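Local coordinates for protein methyltransferase FkbM (Methylobacillus flagellatus KT, PDB 2PY6) that probably transfers methyl groups as a member of the FkbM methyltransferase family, though its substrate is not known, at residues S22-A27 against R169-F174; F36-N41 against P139-E144; C76-A81 against Y94-I99; Y212-F217 against R395-D400; R254-E259 against D330-A335. One frame throughout, in Å; residues are numbered along the deposited sequence.

Contact 1 of 5, residues S22-A27 against R169-F174. With EDO (1,2-ethanediol), chain F.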
# COMPACT_ATOMS: atom_id res chain seq x y z
N SER A 22 26.16 -21.79 28.94
CA SER A 22 26.34 -21.83 27.50
C SER A 22 27.39 -20.78 27.04
O SER A 22 28.14 -21.01 26.07
CB SER A 22 24.98 -21.68 26.78
OG SER A 22 24.37 -20.44 27.07
N PHE A 23 27.45 -19.65 27.75
CA PHE A 23 28.43 -18.58 27.45
C PHE A 23 29.88 -19.09 27.53
O PHE A 23 30.68 -18.88 26.60
CB PHE A 23 28.20 -17.35 28.38
CG PHE A 23 29.37 -16.38 28.45
CD1 PHE A 23 29.70 -15.56 27.37
CD2 PHE A 23 30.11 -16.25 29.63
CE1 PHE A 23 30.74 -14.65 27.45
CE2 PHE A 23 31.14 -15.33 29.72
CZ PHE A 23 31.46 -14.52 28.63
N LEU A 24 30.19 -19.74 28.63
CA LEU A 24 31.53 -20.25 28.87
C LEU A 24 31.88 -21.36 27.91
O LEU A 24 32.98 -21.39 27.37
CB LEU A 24 31.66 -20.71 30.32
CG LEU A 24 31.56 -19.60 31.37
CD1 LEU A 24 31.65 -20.17 32.80
CD2 LEU A 24 32.64 -18.58 31.14
N ALA A 25 30.94 -22.27 27.69
CA ALA A 25 31.12 -23.37 26.73
C ALA A 25 31.31 -22.85 25.30
O ALA A 25 32.13 -23.37 24.55
CB ALA A 25 29.90 -24.31 26.75
N ALA A 26 30.55 -21.84 24.91
CA ALA A 26 30.69 -21.28 23.57
C ALA A 26 32.05 -20.58 23.40
O ALA A 26 32.69 -20.68 22.37
CB ALA A 26 29.58 -20.34 23.27
N ALA A 27 32.49 -19.88 24.43
CA ALA A 27 33.74 -19.17 24.37
C ALA A 27 34.91 -20.14 24.29
O ALA A 27 35.89 -19.90 23.58
CB ALA A 27 33.86 -18.27 25.58
N ARG A 169 38.43 -12.90 24.34
CA ARG A 169 39.58 -12.25 25.00
C ARG A 169 39.24 -11.55 26.31
O ARG A 169 40.16 -11.22 27.06
CB ARG A 169 40.24 -11.19 24.10
CG ARG A 169 41.38 -11.72 23.23
CD ARG A 169 42.16 -10.57 22.46
NE ARG A 169 41.34 -9.96 21.42
CZ ARG A 169 41.03 -10.56 20.26
NH1 ARG A 169 41.44 -11.81 19.98
NH2 ARG A 169 40.28 -9.91 19.37
N ASN A 170 37.95 -11.34 26.57
CA ASN A 170 37.48 -10.59 27.72
C ASN A 170 36.50 -11.33 28.62
O ASN A 170 35.67 -10.70 29.29
CB ASN A 170 36.86 -9.32 27.19
CG ASN A 170 37.87 -8.39 26.55
OD1 ASN A 170 37.86 -8.19 25.34
ND2 ASN A 170 38.76 -7.84 27.36
N ILE A 171 36.62 -12.66 28.70
CA ILE A 171 35.71 -13.46 29.51
C ILE A 171 35.61 -13.01 30.99
O ILE A 171 34.51 -12.72 31.44
CB ILE A 171 35.95 -15.02 29.40
CG1 ILE A 171 35.74 -15.54 27.96
CG2 ILE A 171 35.11 -15.76 30.37
CD1 ILE A 171 34.41 -15.20 27.26
N PRO A 172 36.71 -12.97 31.75
CA PRO A 172 36.53 -12.53 33.14
C PRO A 172 35.90 -11.17 33.32
O PRO A 172 35.08 -11.00 34.24
CB PRO A 172 37.96 -12.59 33.72
CG PRO A 172 38.63 -13.67 32.90
CD PRO A 172 38.11 -13.39 31.50
N ALA A 173 36.25 -10.21 32.47
CA ALA A 173 35.66 -8.87 32.58
C ALA A 173 34.13 -8.92 32.34
O ALA A 173 33.35 -8.22 33.00
CB ALA A 173 36.30 -7.94 31.60
N PHE A 174 33.69 -9.75 31.39
CA PHE A 174 32.24 -9.94 31.22
C PHE A 174 31.58 -10.64 32.42
O PHE A 174 30.46 -10.32 32.76
CB PHE A 174 31.91 -10.65 29.91
CG PHE A 174 32.04 -9.78 28.69
CD1 PHE A 174 31.23 -8.67 28.55
CD2 PHE A 174 32.90 -10.11 27.66
CE1 PHE A 174 31.33 -7.88 27.44
CE2 PHE A 174 33.00 -9.33 26.56
CZ PHE A 174 32.21 -8.20 26.45
C1 EDO F . 43.54 -16.22 20.43
O1 EDO F . 44.23 -16.77 19.31
C2 EDO F . 43.99 -14.84 20.93
O2 EDO F . 42.97 -13.90 20.61

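Contact 2 of 5, residues F36-N41 against P139-E144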
# COMPACT_ATOMS: atom_id res chain seq x y z
N PHE A 36 33.57 -22.59 14.73
CA PHE A 36 32.55 -22.85 15.71
C PHE A 36 31.32 -22.09 15.32
O PHE A 36 31.40 -20.91 14.96
CB PHE A 36 32.95 -22.39 17.11
CG PHE A 36 31.79 -22.48 18.12
CD1 PHE A 36 31.33 -23.72 18.58
CD2 PHE A 36 31.17 -21.35 18.59
CE1 PHE A 36 30.29 -23.82 19.47
CE2 PHE A 36 30.15 -21.43 19.49
CZ PHE A 36 29.69 -22.67 19.94
N GLY A 37 30.17 -22.73 15.38
CA GLY A 37 28.94 -22.03 15.03
C GLY A 37 28.56 -22.10 13.55
O GLY A 37 27.48 -21.60 13.16
N ILE A 38 29.44 -22.67 12.72
CA ILE A 38 29.15 -22.82 11.31
C ILE A 38 28.55 -24.23 11.07
O ILE A 38 29.07 -25.21 11.56
CB ILE A 38 30.41 -22.59 10.44
CG1 ILE A 38 31.03 -21.22 10.78
CG2 ILE A 38 30.10 -22.71 8.95
CD1 ILE A 38 30.05 -20.03 10.66
N PRO A 39 27.41 -24.32 10.36
CA PRO A 39 26.82 -25.65 10.10
C PRO A 39 27.78 -26.61 9.42
O PRO A 39 28.46 -26.22 8.48
CB PRO A 39 25.62 -25.34 9.20
CG PRO A 39 25.31 -23.92 9.47
CD PRO A 39 26.60 -23.24 9.76
N ALA A 40 27.84 -27.84 9.92
CA ALA A 40 28.77 -28.87 9.45
C ALA A 40 28.77 -29.07 7.93
O ALA A 40 29.82 -29.25 7.33
CB ALA A 40 28.43 -30.22 10.13
N ASN A 41 27.59 -29.06 7.32
CA ASN A 41 27.48 -29.29 5.89
C ASN A 41 28.10 -28.15 5.08
O ASN A 41 28.66 -28.39 3.99
CB ASN A 41 26.03 -29.60 5.46
CG ASN A 41 25.03 -28.49 5.81
OD1 ASN A 41 25.34 -27.54 6.54
ND2 ASN A 41 23.81 -28.64 5.29
N PRO A 139 22.87 -26.76 2.01
CA PRO A 139 23.69 -26.09 3.04
C PRO A 139 23.41 -24.59 3.06
O PRO A 139 23.38 -23.94 1.99
CB PRO A 139 25.13 -26.40 2.61
CG PRO A 139 25.02 -27.58 1.77
CD PRO A 139 23.73 -27.46 1.03
N HIS A 140 23.10 -24.06 4.24
CA HIS A 140 22.70 -22.67 4.39
C HIS A 140 23.27 -21.99 5.63
O HIS A 140 23.60 -22.66 6.61
CB HIS A 140 21.16 -22.52 4.31
CG HIS A 140 20.40 -23.27 5.35
ND1 HIS A 140 20.36 -24.64 5.39
CD2 HIS A 140 19.65 -22.83 6.39
CE1 HIS A 140 19.62 -25.02 6.42
NE2 HIS A 140 19.18 -23.93 7.04
N LEU A 141 23.35 -20.66 5.55
CA LEU A 141 23.94 -19.79 6.56
C LEU A 141 23.21 -18.49 6.67
O LEU A 141 22.70 -18.00 5.69
CB LEU A 141 25.33 -19.32 6.12
CG LEU A 141 26.46 -20.27 5.88
CD1 LEU A 141 27.52 -19.57 5.05
CD2 LEU A 141 27.01 -20.76 7.20
N ASN A 142 23.20 -17.92 7.87
CA ASN A 142 22.71 -16.55 8.06
C ASN A 142 23.95 -15.62 7.87
O ASN A 142 25.10 -16.11 7.69
CB ASN A 142 22.03 -16.37 9.41
CG ASN A 142 22.96 -16.50 10.59
OD1 ASN A 142 24.14 -16.16 10.52
ND2 ASN A 142 22.42 -16.96 11.69
N PHE A 143 23.73 -14.31 7.89
CA PHE A 143 24.80 -13.37 7.62
C PHE A 143 26.00 -13.45 8.59
O PHE A 143 27.15 -13.44 8.14
CB PHE A 143 24.27 -11.95 7.53
CG PHE A 143 25.30 -10.98 7.09
CD1 PHE A 143 25.57 -10.81 5.75
CD2 PHE A 143 26.03 -10.26 8.03
CE1 PHE A 143 26.54 -9.93 5.35
CE2 PHE A 143 27.00 -9.39 7.63
CZ PHE A 143 27.26 -9.22 6.29
N GLU A 144 25.75 -13.59 9.88
CA GLU A 144 26.85 -13.64 10.85
C GLU A 144 27.68 -14.88 10.61
O GLU A 144 28.91 -14.83 10.73
CB GLU A 144 26.35 -13.63 12.29
CG GLU A 144 25.98 -12.28 12.82
CD GLU A 144 24.74 -11.66 12.20
OE1 GLU A 144 23.85 -12.43 11.76
OE2 GLU A 144 24.66 -10.40 12.18
O HOH W 1 23.17 -25.77 6.65

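Contact 3 of 5, residues C76-A81 against Y94-I99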
# COMPACT_ATOMS: atom_id res chain seq x y z
N CYS A 76 34.11 -16.53 -2.44
CA CYS A 76 33.23 -17.52 -3.04
C CYS A 76 32.65 -16.89 -4.30
O CYS A 76 32.69 -15.68 -4.48
CB CYS A 76 32.10 -17.93 -2.08
SG CYS A 76 31.14 -16.56 -1.47
N GLU A 77 32.11 -17.74 -5.16
CA GLU A 77 31.52 -17.30 -6.38
C GLU A 77 30.01 -17.15 -6.17
O GLU A 77 29.28 -18.14 -6.13
CB GLU A 77 31.81 -18.32 -7.47
CG GLU A 77 31.36 -17.90 -8.88
CD GLU A 77 31.38 -19.07 -9.86
OE1 GLU A 77 31.78 -20.18 -9.45
OE2 GLU A 77 30.99 -18.87 -11.05
N VAL A 78 29.55 -15.91 -6.02
CA VAL A 78 28.13 -15.61 -5.84
C VAL A 78 27.46 -15.66 -7.23
O VAL A 78 27.79 -14.88 -8.13
CB VAL A 78 27.91 -14.26 -5.18
CG1 VAL A 78 26.42 -14.12 -4.77
CG2 VAL A 78 28.81 -14.10 -3.94
N ILE A 79 26.51 -16.60 -7.40
CA ILE A 79 25.87 -16.82 -8.69
C ILE A 79 24.48 -16.22 -8.92
O ILE A 79 24.07 -16.03 -10.06
CB ILE A 79 25.82 -18.33 -9.02
CG1 ILE A 79 24.88 -19.09 -8.10
CG2 ILE A 79 27.24 -18.95 -8.93
CD1 ILE A 79 24.61 -20.48 -8.56
N ALA A 80 23.74 -15.90 -7.86
CA ALA A 80 22.37 -15.40 -8.06
C ALA A 80 21.79 -14.96 -6.77
O ALA A 80 22.35 -15.24 -5.71
CB ALA A 80 21.48 -16.53 -8.63
N ALA A 81 20.65 -14.27 -6.87
CA ALA A 81 19.86 -13.86 -5.72
C ALA A 81 18.45 -14.31 -6.03
O ALA A 81 18.00 -14.21 -7.18
CB ALA A 81 19.91 -12.36 -5.47
N TYR A 94 23.20 -6.43 -7.43
CA TYR A 94 24.67 -6.27 -7.34
C TYR A 94 25.33 -7.09 -8.45
O TYR A 94 26.25 -7.87 -8.20
CB TYR A 94 25.22 -6.59 -5.94
CG TYR A 94 24.72 -5.59 -4.92
CD1 TYR A 94 25.29 -4.31 -4.83
CD2 TYR A 94 23.65 -5.89 -4.09
CE1 TYR A 94 24.80 -3.36 -3.92
CE2 TYR A 94 23.17 -4.96 -3.17
CZ TYR A 94 23.73 -3.70 -3.09
OH TYR A 94 23.23 -2.79 -2.20
N GLY A 95 24.81 -6.94 -9.67
CA GLY A 95 25.30 -7.66 -10.83
C GLY A 95 24.82 -9.10 -10.95
O GLY A 95 25.12 -9.76 -11.93
N LEU A 96 24.08 -9.58 -9.96
CA LEU A 96 23.63 -10.97 -9.98
C LEU A 96 22.24 -11.15 -10.63
O LEU A 96 21.35 -10.34 -10.44
CB LEU A 96 23.53 -11.51 -8.55
CG LEU A 96 24.71 -11.44 -7.58
CD1 LEU A 96 24.21 -11.74 -6.14
CD2 LEU A 96 25.83 -12.34 -7.99
N PRO A 97 22.04 -12.26 -11.35
CA PRO A 97 20.68 -12.50 -11.82
C PRO A 97 19.72 -12.73 -10.65
O PRO A 97 20.15 -13.22 -9.59
CB PRO A 97 20.82 -13.74 -12.71
CG PRO A 97 22.11 -14.36 -12.34
CD PRO A 97 22.99 -13.29 -11.80
N ILE A 98 18.46 -12.33 -10.81
CA ILE A 98 17.43 -12.55 -9.80
C ILE A 98 16.61 -13.73 -10.30
O ILE A 98 16.07 -13.70 -11.39
CB ILE A 98 16.57 -11.29 -9.52
CG1 ILE A 98 17.48 -10.14 -9.05
CG2 ILE A 98 15.47 -11.56 -8.44
CD1 ILE A 98 16.76 -8.90 -8.70
N ILE A 99 16.54 -14.78 -9.48
CA ILE A 99 15.85 -16.03 -9.82
C ILE A 99 14.72 -16.35 -8.84
O ILE A 99 14.59 -15.72 -7.79
CB ILE A 99 16.84 -17.21 -9.88
CG1 ILE A 99 17.46 -17.50 -8.51
CG2 ILE A 99 17.92 -16.95 -10.98
CD1 ILE A 99 18.34 -18.75 -8.47

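Contact 4 of 5, residues Y212-F217 against R395-D400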
# COMPACT_ATOMS: atom_id res chain seq x y z
N TYR A 212 11.01 -2.38 20.46
CA TYR A 212 11.66 -1.10 20.12
C TYR A 212 10.96 0.07 20.82
O TYR A 212 11.62 0.95 21.40
CB TYR A 212 11.74 -0.94 18.59
CG TYR A 212 12.36 0.35 18.13
CD1 TYR A 212 13.73 0.58 18.26
CD2 TYR A 212 11.57 1.36 17.59
CE1 TYR A 212 14.30 1.80 17.85
CE2 TYR A 212 12.13 2.58 17.17
CZ TYR A 212 13.49 2.78 17.31
OH TYR A 212 14.04 3.97 16.88
N SER A 213 9.63 0.01 20.86
CA SER A 213 8.78 1.03 21.53
C SER A 213 9.03 1.26 23.03
O SER A 213 8.57 2.24 23.61
CB SER A 213 7.30 0.69 21.36
OG SER A 213 6.95 -0.49 22.07
N THR A 214 9.75 0.35 23.67
CA THR A 214 10.04 0.45 25.08
C THR A 214 11.45 0.94 25.38
O THR A 214 11.83 1.07 26.54
CB THR A 214 9.80 -0.96 25.76
OG1 THR A 214 10.76 -1.91 25.29
CG2 THR A 214 8.44 -1.44 25.44
N LEU A 215 12.22 1.24 24.32
CA LEU A 215 13.58 1.70 24.50
C LEU A 215 13.59 3.01 25.29
O LEU A 215 12.83 3.89 24.97
CB LEU A 215 14.23 1.91 23.12
CG LEU A 215 15.69 2.33 22.96
CD1 LEU A 215 16.70 1.33 23.51
CD2 LEU A 215 15.91 2.53 21.48
N TYR A 216 14.42 3.06 26.33
CA TYR A 216 14.71 4.20 27.22
C TYR A 216 13.66 4.54 28.25
O TYR A 216 14.02 4.78 29.39
CB TYR A 216 15.02 5.52 26.46
CG TYR A 216 15.98 5.40 25.31
CD1 TYR A 216 17.25 4.84 25.48
CD2 TYR A 216 15.66 5.90 24.06
CE1 TYR A 216 18.15 4.76 24.41
CE2 TYR A 216 16.54 5.79 22.98
CZ TYR A 216 17.77 5.23 23.16
OH TYR A 216 18.63 5.13 22.06
N PHE A 217 12.39 4.59 27.82
CA PHE A 217 11.29 5.10 28.63
C PHE A 217 10.41 4.05 29.28
O PHE A 217 9.75 4.37 30.27
CB PHE A 217 10.45 6.05 27.77
CG PHE A 217 11.24 7.23 27.24
CD1 PHE A 217 11.65 8.25 28.11
CD2 PHE A 217 11.64 7.29 25.92
CE1 PHE A 217 12.43 9.32 27.66
CE2 PHE A 217 12.41 8.35 25.45
CZ PHE A 217 12.80 9.38 26.33
N ARG A 395 18.94 -3.93 28.89
CA ARG A 395 17.83 -4.51 28.11
C ARG A 395 18.21 -4.48 26.63
O ARG A 395 18.96 -3.61 26.21
CB ARG A 395 16.50 -3.76 28.28
CG ARG A 395 15.88 -3.81 29.66
CD ARG A 395 15.41 -5.20 30.08
NE ARG A 395 14.95 -5.19 31.48
CZ ARG A 395 15.66 -5.50 32.56
NH1 ARG A 395 16.92 -5.88 32.50
NH2 ARG A 395 15.09 -5.44 33.74
N HIS A 396 17.65 -5.41 25.85
CA HIS A 396 17.85 -5.45 24.43
C HIS A 396 16.51 -5.15 23.78
O HIS A 396 15.55 -5.85 24.03
CB HIS A 396 18.37 -6.80 23.98
CG HIS A 396 18.61 -6.85 22.51
ND1 HIS A 396 19.73 -6.29 21.93
CD2 HIS A 396 17.84 -7.28 21.49
CE1 HIS A 396 19.66 -6.41 20.62
NE2 HIS A 396 18.52 -7.00 20.32
N HIS A 397 16.44 -4.12 22.93
CA HIS A 397 15.15 -3.63 22.41
C HIS A 397 14.76 -3.77 20.91
O HIS A 397 13.88 -3.03 20.45
CB HIS A 397 15.00 -2.17 22.76
CG HIS A 397 14.97 -1.88 24.22
ND1 HIS A 397 13.81 -1.80 24.94
CD2 HIS A 397 15.98 -1.59 25.09
CE1 HIS A 397 14.09 -1.50 26.20
NE2 HIS A 397 15.40 -1.34 26.31
N THR A 398 15.40 -4.66 20.16
CA THR A 398 14.95 -4.95 18.80
C THR A 398 15.02 -6.47 18.59
O THR A 398 15.64 -7.17 19.39
CB THR A 398 15.82 -4.26 17.67
OG1 THR A 398 17.17 -4.76 17.70
CG2 THR A 398 15.82 -2.75 17.78
N PRO A 399 14.37 -6.99 17.54
CA PRO A 399 14.57 -8.39 17.16
C PRO A 399 15.93 -8.62 16.46
O PRO A 399 16.20 -9.73 16.06
CB PRO A 399 13.46 -8.67 16.14
CG PRO A 399 12.65 -7.43 16.06
CD PRO A 399 13.37 -6.32 16.69
N ASP A 400 16.77 -7.58 16.31
CA ASP A 400 18.04 -7.73 15.61
C ASP A 400 19.15 -7.33 16.58
O ASP A 400 18.94 -7.35 17.79
CB ASP A 400 18.00 -6.90 14.31
CG ASP A 400 18.95 -7.45 13.25
OD1 ASP A 400 20.06 -7.90 13.62
OD2 ASP A 400 18.62 -7.41 12.05

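Contact 5 of 5, residues R254-E259 against D330-A335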
# COMPACT_ATOMS: atom_id res chain seq x y z
N ARG A 254 12.84 20.46 31.08
CA ARG A 254 13.75 20.88 30.05
C ARG A 254 14.19 19.73 29.17
O ARG A 254 14.30 18.60 29.63
CB ARG A 254 14.99 21.46 30.73
CG ARG A 254 15.90 22.35 29.92
CD ARG A 254 15.29 23.64 29.44
NE ARG A 254 16.33 24.48 28.83
CZ ARG A 254 16.88 24.27 27.63
NH1 ARG A 254 16.49 23.26 26.84
NH2 ARG A 254 17.83 25.08 27.21
N VAL A 255 14.39 20.02 27.88
CA VAL A 255 15.00 19.05 26.99
C VAL A 255 16.08 19.73 26.16
O VAL A 255 15.80 20.69 25.48
CB VAL A 255 13.99 18.32 26.09
CG1 VAL A 255 14.72 17.40 25.12
CG2 VAL A 255 12.99 17.52 26.95
N TRP A 256 17.30 19.22 26.23
CA TRP A 256 18.39 19.66 25.36
C TRP A 256 18.63 18.57 24.34
O TRP A 256 19.12 17.50 24.67
CB TRP A 256 19.67 19.84 26.13
CG TRP A 256 19.64 20.82 27.23
CD1 TRP A 256 19.89 22.16 27.14
CD2 TRP A 256 19.43 20.52 28.61
NE1 TRP A 256 19.83 22.72 28.39
CE2 TRP A 256 19.57 21.74 29.31
CE3 TRP A 256 19.17 19.34 29.34
CZ2 TRP A 256 19.44 21.83 30.71
CZ3 TRP A 256 19.05 19.43 30.70
CH2 TRP A 256 19.15 20.67 31.38
N MSE A 257 18.26 18.83 23.10
CA MSE A 257 18.45 17.89 22.02
C MSE A 257 19.76 18.19 21.26
O MSE A 257 19.92 19.29 20.73
CB MSE A 257 17.26 17.96 21.05
CG MSE A 257 15.91 17.64 21.66
SE MSE A 257 14.48 17.54 20.36
CE MSE A 257 14.56 16.14 19.82
N ILE A 258 20.64 17.19 21.19
CA ILE A 258 21.97 17.30 20.55
C ILE A 258 22.05 16.39 19.35
O ILE A 258 21.94 15.17 19.49
CB ILE A 258 23.11 16.93 21.55
CG1 ILE A 258 22.93 17.70 22.88
CG2 ILE A 258 24.50 17.19 20.94
CD1 ILE A 258 23.90 17.26 23.94
N GLU A 259 22.24 16.97 18.16
CA GLU A 259 22.32 16.19 16.95
C GLU A 259 23.20 16.90 15.89
O GLU A 259 22.88 18.03 15.54
CB GLU A 259 20.89 16.02 16.42
CG GLU A 259 20.80 15.43 15.01
CD GLU A 259 21.38 14.04 14.94
OE1 GLU A 259 21.11 13.20 15.86
OE2 GLU A 259 22.07 13.77 13.94
N ASP A 330 29.21 21.65 28.71
CA ASP A 330 29.21 23.06 28.16
C ASP A 330 27.93 23.38 27.37
O ASP A 330 27.49 24.52 27.35
CB ASP A 330 30.46 23.35 27.32
CG ASP A 330 30.64 24.85 27.05
OD1 ASP A 330 30.61 25.65 28.01
OD2 ASP A 330 30.85 25.22 25.88
N ILE A 331 27.34 22.39 26.74
CA ILE A 331 26.11 22.59 25.92
C ILE A 331 24.90 22.95 26.77
O ILE A 331 24.12 23.85 26.42
CB ILE A 331 25.78 21.30 25.08
CG1 ILE A 331 26.88 21.03 24.04
CG2 ILE A 331 24.41 21.41 24.38
CD1 ILE A 331 26.85 19.61 23.40
N ILE A 332 24.72 22.22 27.87
CA ILE A 332 23.59 22.41 28.78
C ILE A 332 23.86 23.52 29.78
O ILE A 332 25.02 23.94 29.95
CB ILE A 332 23.20 21.08 29.52
CG1 ILE A 332 24.23 20.61 30.54
CG2 ILE A 332 22.90 19.98 28.50
CD1 ILE A 332 23.91 19.24 31.13
N ASP A 333 22.78 24.01 30.41
CA ASP A 333 22.87 25.13 31.35
C ASP A 333 22.18 24.84 32.67
O ASP A 333 21.81 25.75 33.38
CB ASP A 333 22.29 26.40 30.72
CG ASP A 333 20.85 26.21 30.24
OD1 ASP A 333 20.27 25.10 30.38
OD2 ASP A 333 20.28 27.19 29.75
N ASP A 334 22.02 23.56 33.00
CA ASP A 334 21.37 23.16 34.22
C ASP A 334 21.74 21.71 34.46
O ASP A 334 22.26 21.01 33.57
CB ASP A 334 19.85 23.33 34.09
CG ASP A 334 19.13 23.39 35.45
OD1 ASP A 334 19.79 23.28 36.50
OD2 ASP A 334 17.89 23.53 35.46
N ALA A 335 21.49 21.27 35.68
CA ALA A 335 21.71 19.93 36.11
C ALA A 335 20.62 19.02 35.51
O ALA A 335 19.40 19.27 35.70
CB ALA A 335 21.69 19.89 37.63
O HOH W 2 17.63 25.24 31.24

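Contact 1 of 5, residues S22-A27 against R169-F174
I171 meets helix 19-32 through apolar packing alone, its methyls set against F23, L24 and A27. CD1 of I171 carries most of it, lying 3.3 Å from F23 CZ and 3.5 Å from A27 CB. F23 and I171 reach out from opposite directions, and the methyl approaches the far end of the phenyl ring obliquely. With CG of F23 swung anti to its backbone N (chi1 163°), the ring projects across to the second helix. The other branch of I171, CG2, turns to the flank of the helix and packs 3.8 Å from L24 CD2. F174, one turn further on, adds its CB, 4.1 Å from F23 CZ, while its own ring leads away. This is helix-to-helix packing between helix 19-32 and the first turn of helix 171-180, 7.9 Å apart at the CA atoms of A27 and I171. Helix 184-199 backs the same cluster, with L194 touching both F23 and F174 and Y191 meeting the F23 ring at about 45°. The polar part is peripheral: R169 NH1 donates a hydrogen bond of 2.7 Å to O2 of a 1,2-ethanediol, probably from the crystallisation liquor, which sits at the guanidinium edge, and NH2 of R169 pairs with D166.

Contact 2 of 5, residues F36-N41 against P139-E144
The backbones from I38 to N41 and from P139 to L141 touch while running nearly antiparallel, their end-to-end directions 166° apart, and come closest at N41 and P139, whose CA atoms are 5.7 Å apart. Strand 140-142 is the outermost strand, within this chain, of the N-terminal mixed sheet, and its other side is bonded to strand 114-118; the contact therefore lays the lead-in and first turn of helix 40-49 against a sheet edge. The apolar part centres on L141. Its CD2 methyl packs 3.6 Å from P39 CD and 4.1 Å from I38 CG2, meeting the proline ring and the isoleucine branch at a slant. CG of L141 stands anti to its own carbonyl carbon (chi1 -62°); CD1 continues the chain outward, and CD2, the branch folded back beside it, is the one that meets P39 and I38. Next to it, CG of P39 rests 3.6 Å from the carbonyl oxygen of H140. Q145 of helix 143-149 touches both I38 and P39, and its NE2 also bonds to the carbonyl of G37. The CB of H140 points away, but its ring swings back toward the loop, ND1 bonding to the carbonyl of I138 and the ring packing on helix 123-135. At the other end, the amide of N41 lies against P139, ND2 3.4 Å from P139 CA. A water ties this amide to the strand edge: it donates to N41 OD1 at 2.8 Å and accepts from the backbone N of H140 at 3.0 Å.

Contact 3 of 5, residues C76-A81 against Y94-I99
Strands 77-82 and 96-99 are parallel neighbours in the N-terminal mixed sheet, but they pair only briefly here, the short axes crossing at -40°. A81 and I98 form the bridge. A81 N donates to P97 O at 3.0 Å, and A81 O receives I99 N at 2.8 Å; both bonds are nearly straight, with N-H...O angles of about 165°. The CA of I98 adds a CH...O contact of 3.2 Å to the same A81 O. Towards the start of the pair the backbones splay, and L96 fills the angle with its side chain: CD1 packs 3.5 Å from V78 CG1, the two side chains crossing at about a right angle, and CD2 lies 3.2 Å from V78 O. V78 offers that methyl because CG1 stands anti to its backbone N (chi1 -170°). M68 of helix 64-68 touches both side chains. An alanine in place of L96 is likely to leave a gap beside V78 and M68 where the strands diverge. A80 CB packs 3.8 Å from I99 CD1. The chemistry is thus divided: backbone amides fix the register at A81, and side-chain packing, mainly of L96 on V78, joins the strands where they splay.

Contact 4 of 5, residues Y212-F217 against R395-D400
The H397 imidazole is packed on one face and bonded at its edge by the 212-217 loop. Over the face sits L215, its CA 3.7 Å from the ring centroid and 15° off the normal, a CH-pi contact, while L215 CD1 reaches H397 CD2 at 3.4 Å. At the edge, T214 OG1 lies only 1° out of the ring plane and accepts a 3.1 Å hydrogen bond from H397 ND1. The T214 hydroxyl also bonds to the carbonyl of P211, and H397 NE2 has a weak bond to Y407 OH, which leaves the ring held at both nitrogens and its rotation probably fixed. With CG anti to its own carbonyl carbon (chi1 -62°), H397 projects into the loop. Beside it Y212 runs alongside T398, CD1 4.0 Å from T398 CG2, and its CA makes a CH...O contact of 3.0 Å to H397 O; Y212 OH bonds to E239. T398 OG1 closes an ST turn by accepting from D400 N and also bonds to the carbonyl of W402. The loop packs where strand 392-396 ends, between strand 404-408, touched by L215, and helix 239-248, touched by Y216 and F217; H206 of a second subunit packs on T214.

Contact 5 of 5, residues R254-E259 against D330-A335
The W256 indole is engaged on one face and along its edge by the loop that leaves helix 328-331. I332 CG2 sits over the five-membered ring, 3.6 Å from its centroid and 17° off the normal, a CH-pi contact. At the edge, NE1 donates to D333 OD1 at 3.1 Å; the oxygen is only 5° out of the indole plane but is itself met from above its carboxylate plane, and the bond is bent, 140° at the hydrogen. Further along the same rim, D334 CB packs 3.7 Å from CZ2. Beyond the indole, I258 and I331 meet tip to tip, CD1 to CD1 at 3.8 Å. Strand 254-258 belongs to the parallel part of the C-terminal sheet, a Rossmann-like arrangement consistent with the family's assignment, and the 330-335 segment, running roughly opposite to it, leads into strand 338-341. On the opposite indole face lies R254 CG, the arginine chain bending at chi2 to lay a face of its guanidinium over NE1 of W256. R254 NH2 is 4.0 Å from D333 OD1, an attraction of charges beyond salt-bridge range, and a water bridges the two, giving a 2.8 Å bond to D333 OD1 and taking a weak one from R254 NE. A leucine in place of W256 would probably leave D333 OD1 without its indole donor and open a gap between I332 and R254. Farther out, T285 OG1 and the carbonyl of R283 bond to R254 NH1, and K229 forms a salt bridge with D334.

Overall arrangement
From the N terminus, helix 19-32 opens the longest early loop, which contact 1 closes at helix 171-180. Nested within it, contact 2 joins the start of helix 40-49 to the edge strand 140-142, and nested deeper still, contact 3 closes a short loop toward the opposite edge of the same sheet, its centre about 19 Å from that of contact 2. Contacts 1 and 2 touch through A26 and F36. The chain then begins a second series: contact 4 ties the 212-217 loop to the end of strand 392-396, and contact 5 is nested inside it, on the same C-terminal sheet. No loops cross. Contacts 3 and 5 lie on opposite sides of the chain's centre, about 49 Å apart between centres.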